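Local coordinates for protein prephenate dehydratase (Arthrobacter aurescens, PDB 3MWB) that probably catalyses the conversion of prephenate to phenylpyruvate in phenylalanine biosynthesis, and carries L-phenylalanine bound at its ACT domain, at residues S109-A114 and S136-S140; A199-T203 and D250-A255. All blocks are in the same frame, centred on the assembly; numbering follows the deposited sequence.

Overall arrangement
The two contacts follow one another along the chain, contact 1 closing before contact 2 opens. Their centres lie about 33 Å apart, on opposite sides of the chain's centre, and their nearest atoms are about 18 Å apart; they share neither a sheet nor a helix. Contact 1 (109-114 with 136-140) belongs to the prephenate dehydratase region and joins two helix starts at the end of a mixed sheet. Contact 2 (199-203 with 250-255) pairs the two inner strands of the antiparallel sheet of the ACT domain, which holds the bound phenylalanine. Contact 1 thus lies in the probable catalytic part, contact 2 in the phenylalanine-binding part, probably regulatory as in other ACT domains.

Contact 1. Residues S109-A114 and S136-S140; sequences STHGHA and STAAS
The hydroxyls of S109 and S140 meet, OG to OG at 2.7 Å, in a hydrogen bond that either could donate. S109 reaches its partner because OG is anti to the backbone N (chi1 179°), a setting that also allows a bond to V132 O. S140 lays its CB against S109 O at 3.3 Å, tucking the first turn of its helix against the strand.

Further along, T110 and T137 stand side by side and point the same way, but hydroxyl meets methyl: T110 OG1 is 3.6 Å from T137 CG2. Each polar end is satisfied elsewhere, T110 OG1 by I155 O and T137 OG1 by E64. The T137 methyl thus serves as the apolar side of the residue, with A114 CB 4.0 Å from CG2 and H111 CB close by.

The H111 ring turns an edge to the other segment. ND1 lies 4.1 Å from S136 CA, near the ring plane, and makes a weak hydrogen bond to S135 O. The far end of the ring turns away, placing NE2 over one face of the H113 ring, off-centre toward the rim. The backbone N of H111 is buried without a hydrogen-bonding partner.

Both segments begin a helix here. H111 holds the N-cap position of one, while S136 caps the other, A139 N donating to S136 OG at 3.2 Å in a nearly straight bond (167°). The adjacent parallel strands 107-110 and 130-133 run into helices 112-115 and 137-143, so two helix N-termini gather at one end of the sheet. With E64 and S62, which follow strand 54-60 of the other sheet, bonded to T137 and H113, this position is consistent with the interlobe cleft of the periplasmic-binding-protein-like fold; strand 153-156 packs against T137 and S140.

Contact 2. Residues A199-T203 and D250-A255; sequences ADKTT and DADGHA
T203 and D250 lie side by side as a non-hydrogen-bonded pair, and T203 OG1 donates to D250 OD1 at 2.8 Å from above the carboxylate plane. Chi1 of T203 (-56°) sets OG1 beside its own backbone N, where Y280 OH also bonds it. A valine in its place would probably leave D250 OD1 and the Y280 hydroxyl each without this mate.

On the same face, K201 slants across D250, its CG 4.1 Å from D250 CB. The chain bends at chi3 (-92°), and NZ meets D250 OD2 through a water, 2.9 Å from NZ and 2.7 Å from OD2. NZ also forms a salt bridge with E85 of strand 81-89, and D250 OD2 one with R232.

These are the first and third strands of the βαββαβ ACT fold, adjacent at the centre of its antiparallel sheet. T202 and A251 form the hydrogen-bonded pair, both bonds 2.7 Å (T202 N to A251 O, A251 N to T202 O).

Where strand 245-252 ends, G253 O accepts from T202 OG1 at 2.6 Å, the donor 48° out of the carbonyl plane. Backbone angles that crowd a CB call for glycine there. D200 and H254 lie side by side, pointing the same way, with D200 OD2 bonded to T197 N. S279 OG joins T202 OG1 to A255 N, while D252 OD2 accepts from N229 of the phenylalanine pocket.

Contact 1. Residues S109-A114 and S136-S140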
loop_
_atom_site.group_PDB
_atom_site.type_symbol
_atom_site.label_atom_id
_atom_site.label_comp_id
_atom_site.label_asym_id
_atom_site.label_seq_id
_atom_site.Cartn_x
_atom_site.Cartn_y
_atom_site.Cartn_z
ATOM N N SER A 109 -20.039 30.478 36.951
ATOM C CA SER A 109 -19.177 29.305 37.085
ATOM C C SER A 109 -19.669 28.126 36.241
ATOM O O SER A 109 -20.860 27.850 36.178
ATOM C CB SER A 109 -19.077 28.882 38.545
ATOM O OG SER A 109 -18.258 27.728 38.687
ATOM N N THR A 110 -18.731 27.453 35.578
ATOM C CA THR A 110 -19.005 26.238 34.829
ATOM C C THR A 110 -17.694 25.565 34.459
ATOM O O THR A 110 -16.607 26.124 34.683
ATOM C CB THR A 110 -19.843 26.503 33.544
ATOM O OG1 THR A 110 -20.280 25.258 32.996
ATOM C CG2 THR A 110 -19.047 27.282 32.503
ATOM N N HIS A 111 -17.793 24.368 33.891
ATOM C CA HIS A 111 -16.633 23.715 33.327
ATOM C C HIS A 111 -16.214 24.509 32.100
ATOM O O HIS A 111 -17.077 24.953 31.353
ATOM C CB HIS A 111 -16.948 22.276 32.924
ATOM C CG HIS A 111 -15.728 21.505 32.525
ATOM N ND1 HIS A 111 -15.145 20.549 33.337
ATOM C CD2 HIS A 111 -14.946 21.592 31.425
ATOM C CE1 HIS A 111 -14.070 20.063 32.735
ATOM N NE2 HIS A 111 -13.928 20.683 31.573
ATOM N N GLY A 112 -14.903 24.676 31.895
ATOM C CA GLY A 112 -14.355 25.385 30.718
ATOM C C GLY A 112 -14.902 24.942 29.368
ATOM O O GLY A 112 -15.041 25.755 28.442
ATOM N N HIS A 113 -15.207 23.657 29.238
ATOM C CA HIS A 113 -15.788 23.114 28.004
ATOM C C HIS A 113 -17.193 23.659 27.732
ATOM O O HIS A 113 -17.561 23.900 26.583
ATOM C CB HIS A 113 -15.818 21.585 28.073
ATOM C CG HIS A 113 -14.456 20.954 28.068
ATOM N ND1 HIS A 113 -14.261 19.605 27.862
ATOM C CD2 HIS A 113 -13.220 21.494 28.222
ATOM C CE1 HIS A 113 -12.967 19.339 27.902
ATOM N NE2 HIS A 113 -12.311 20.466 28.119
ATOM N N ALA A 114 -17.972 23.830 28.796
ATOM C CA ALA A 114 -19.293 24.449 28.690
ATOM C C ALA A 114 -19.168 25.943 28.358
ATOM O O ALA A 114 -19.820 26.449 27.430
ATOM C CB ALA A 114 -20.085 24.241 29.969
ATOM N N SER A 136 -16.711 20.927 37.460
ATOM C CA SER A 136 -17.722 20.328 36.577
ATOM C C SER A 136 -18.949 21.242 36.521
ATOM O O SER A 136 -19.067 22.158 37.343
ATOM C CB SER A 136 -18.119 18.916 37.043
ATOM O OG SER A 136 -18.784 18.924 38.299
ATOM N N THR A 137 -19.844 21.016 35.558
ATOM C CA THR A 137 -21.074 21.798 35.488
ATOM C C THR A 137 -21.914 21.598 36.755
ATOM O O THR A 137 -22.443 22.564 37.312
ATOM C CB THR A 137 -21.937 21.528 34.196
ATOM O OG1 THR A 137 -22.489 20.200 34.219
ATOM C CG2 THR A 137 -21.100 21.735 32.920
ATOM N N ALA A 138 -22.018 20.343 37.193
ATOM C CA ALA A 138 -22.792 19.987 38.387
ATOM C C ALA A 138 -22.271 20.682 39.649
ATOM O O ALA A 138 -23.060 21.265 40.382
ATOM C CB ALA A 138 -22.831 18.470 38.581
ATOM N N ALA A 139 -20.960 20.625 39.894
ATOM C CA ALA A 139 -20.360 21.301 41.054
ATOM C C ALA A 139 -20.602 22.809 41.014
ATOM O O ALA A 139 -20.890 23.429 42.041
ATOM C CB ALA A 139 -18.868 20.999 41.170
ATOM N N SER A 140 -20.494 23.390 39.821
ATOM C CA SER A 140 -20.764 24.803 39.635
ATOM C C SER A 140 -22.193 25.120 40.042
ATOM O O SER A 140 -22.426 26.089 40.773
ATOM C CB SER A 140 -20.515 25.221 38.186
ATOM O OG SER A 140 -19.128 25.280 37.930
#

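Contact 2. Residues A199-T203 and D250-A255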
loop_
_atom_site.group_PDB
_atom_site.type_symbol
_atom_site.label_atom_id
_atom_site.label_comp_id
_atom_site.label_asym_id
_atom_site.label_seq_id
_atom_site.Cartn_x
_atom_site.Cartn_y
_atom_site.Cartn_z
ATOM N N ALA A 199 -25.713 -3.060 11.627
ATOM C CA ALA A 199 -25.398 -1.661 11.867
ATOM C C ALA A 199 -24.578 -1.575 13.166
ATOM O O ALA A 199 -24.992 -0.966 14.146
ATOM C CB ALA A 199 -26.678 -0.811 11.933
ATOM N N ASP A 200 -23.406 -2.205 13.148
ATOM C CA ASP A 200 -22.614 -2.367 14.359
ATOM C C ASP A 200 -21.297 -1.632 14.235
ATOM O O ASP A 200 -20.872 -1.251 13.138
ATOM C CB ASP A 200 -22.336 -3.854 14.628
ATOM C CG ASP A 200 -23.598 -4.648 14.967
ATOM O OD1 ASP A 200 -24.373 -4.217 15.829
ATOM O OD2 ASP A 200 -23.805 -5.719 14.363
ATOM N N LYS A 201 -20.651 -1.465 15.386
ATOM C CA LYS A 201 -19.337 -0.887 15.491
ATOM C C LYS A 201 -18.438 -1.899 16.206
ATOM O O LYS A 201 -18.886 -2.619 17.103
ATOM C CB LYS A 201 -19.452 0.400 16.310
ATOM C CG LYS A 201 -18.350 1.402 16.108
ATOM C CD LYS A 201 -18.684 2.759 16.793
ATOM C CE LYS A 201 -19.391 3.770 15.891
ATOM N NZ LYS A 201 -19.635 5.032 16.657
ATOM N N THR A 202 -17.173 -1.961 15.804
ATOM C CA THR A 202 -16.194 -2.771 16.508
ATOM C C THR A 202 -15.021 -1.889 16.891
ATOM O O THR A 202 -14.494 -1.148 16.054
ATOM C CB THR A 202 -15.755 -4.025 15.689
ATOM O OG1 THR A 202 -16.873 -4.909 15.511
ATOM C CG2 THR A 202 -14.617 -4.824 16.396
ATOM N N THR A 203 -14.613 -1.977 18.155
ATOM C CA THR A 203 -13.507 -1.180 18.687
ATOM C C THR A 203 -12.329 -2.078 19.082
ATOM O O THR A 203 -12.511 -3.145 19.696
ATOM C CB THR A 203 -13.964 -0.302 19.910
ATOM O OG1 THR A 203 -15.073 0.532 19.537
ATOM C CG2 THR A 203 -12.832 0.610 20.415
ATOM N N ASP A 250 -12.161 2.652 15.915
ATOM C CA ASP A 250 -13.534 2.130 15.729
ATOM C C ASP A 250 -13.711 1.765 14.269
ATOM O O ASP A 250 -13.428 2.594 13.379
ATOM C CB ASP A 250 -14.622 3.159 16.113
ATOM C CG ASP A 250 -14.543 3.617 17.581
ATOM O OD1 ASP A 250 -14.002 2.876 18.447
ATOM O OD2 ASP A 250 -15.048 4.726 17.877
ATOM N N ALA A 251 -14.153 0.527 14.017
ATOM C CA ALA A 251 -14.484 0.052 12.663
ATOM C C ALA A 251 -15.974 -0.188 12.527
ATOM O O ALA A 251 -16.652 -0.506 13.532
ATOM C CB ALA A 251 -13.714 -1.231 12.353
ATOM N N ASP A 252 -16.498 -0.017 11.312
ATOM C CA ASP A 252 -17.876 -0.429 10.969
ATOM C C ASP A 252 -17.927 -1.938 10.867
ATOM O O ASP A 252 -17.157 -2.543 10.102
ATOM C CB ASP A 252 -18.286 0.099 9.601
ATOM C CG ASP A 252 -18.491 1.600 9.575
ATOM O OD1 ASP A 252 -18.451 2.241 10.658
ATOM O OD2 ASP A 252 -18.725 2.136 8.458
ATOM N N GLY A 253 -18.824 -2.565 11.615
ATOM C CA GLY A 253 -18.946 -3.992 11.529
ATOM C C GLY A 253 -19.010 -4.705 12.851
ATOM O O GLY A 253 -18.798 -4.125 13.930
ATOM N N HIS A 254 -19.289 -5.992 12.758
ATOM C CA HIS A 254 -19.401 -6.836 13.940
ATOM C C HIS A 254 -18.333 -7.925 13.836
ATOM O O HIS A 254 -18.069 -8.423 12.743
ATOM C CB HIS A 254 -20.770 -7.463 13.943
ATOM C CG HIS A 254 -21.072 -8.260 15.167
ATOM N ND1 HIS A 254 -21.797 -7.752 16.219
ATOM C CD2 HIS A 254 -20.793 -9.543 15.488
ATOM C CE1 HIS A 254 -21.952 -8.689 17.141
ATOM N NE2 HIS A 254 -21.347 -9.785 16.720
ATOM N N ALA A 255 -17.734 -8.297 14.971
ATOM C CA ALA A 255 -16.646 -9.287 14.998
ATOM C C ALA A 255 -16.959 -10.585 14.229
ATOM O O ALA A 255 -16.048 -11.200 13.671
ATOM C CB ALA A 255 -16.248 -9.604 16.432
HETATM O O HOH W 1 -16.828 5.799 16.192
#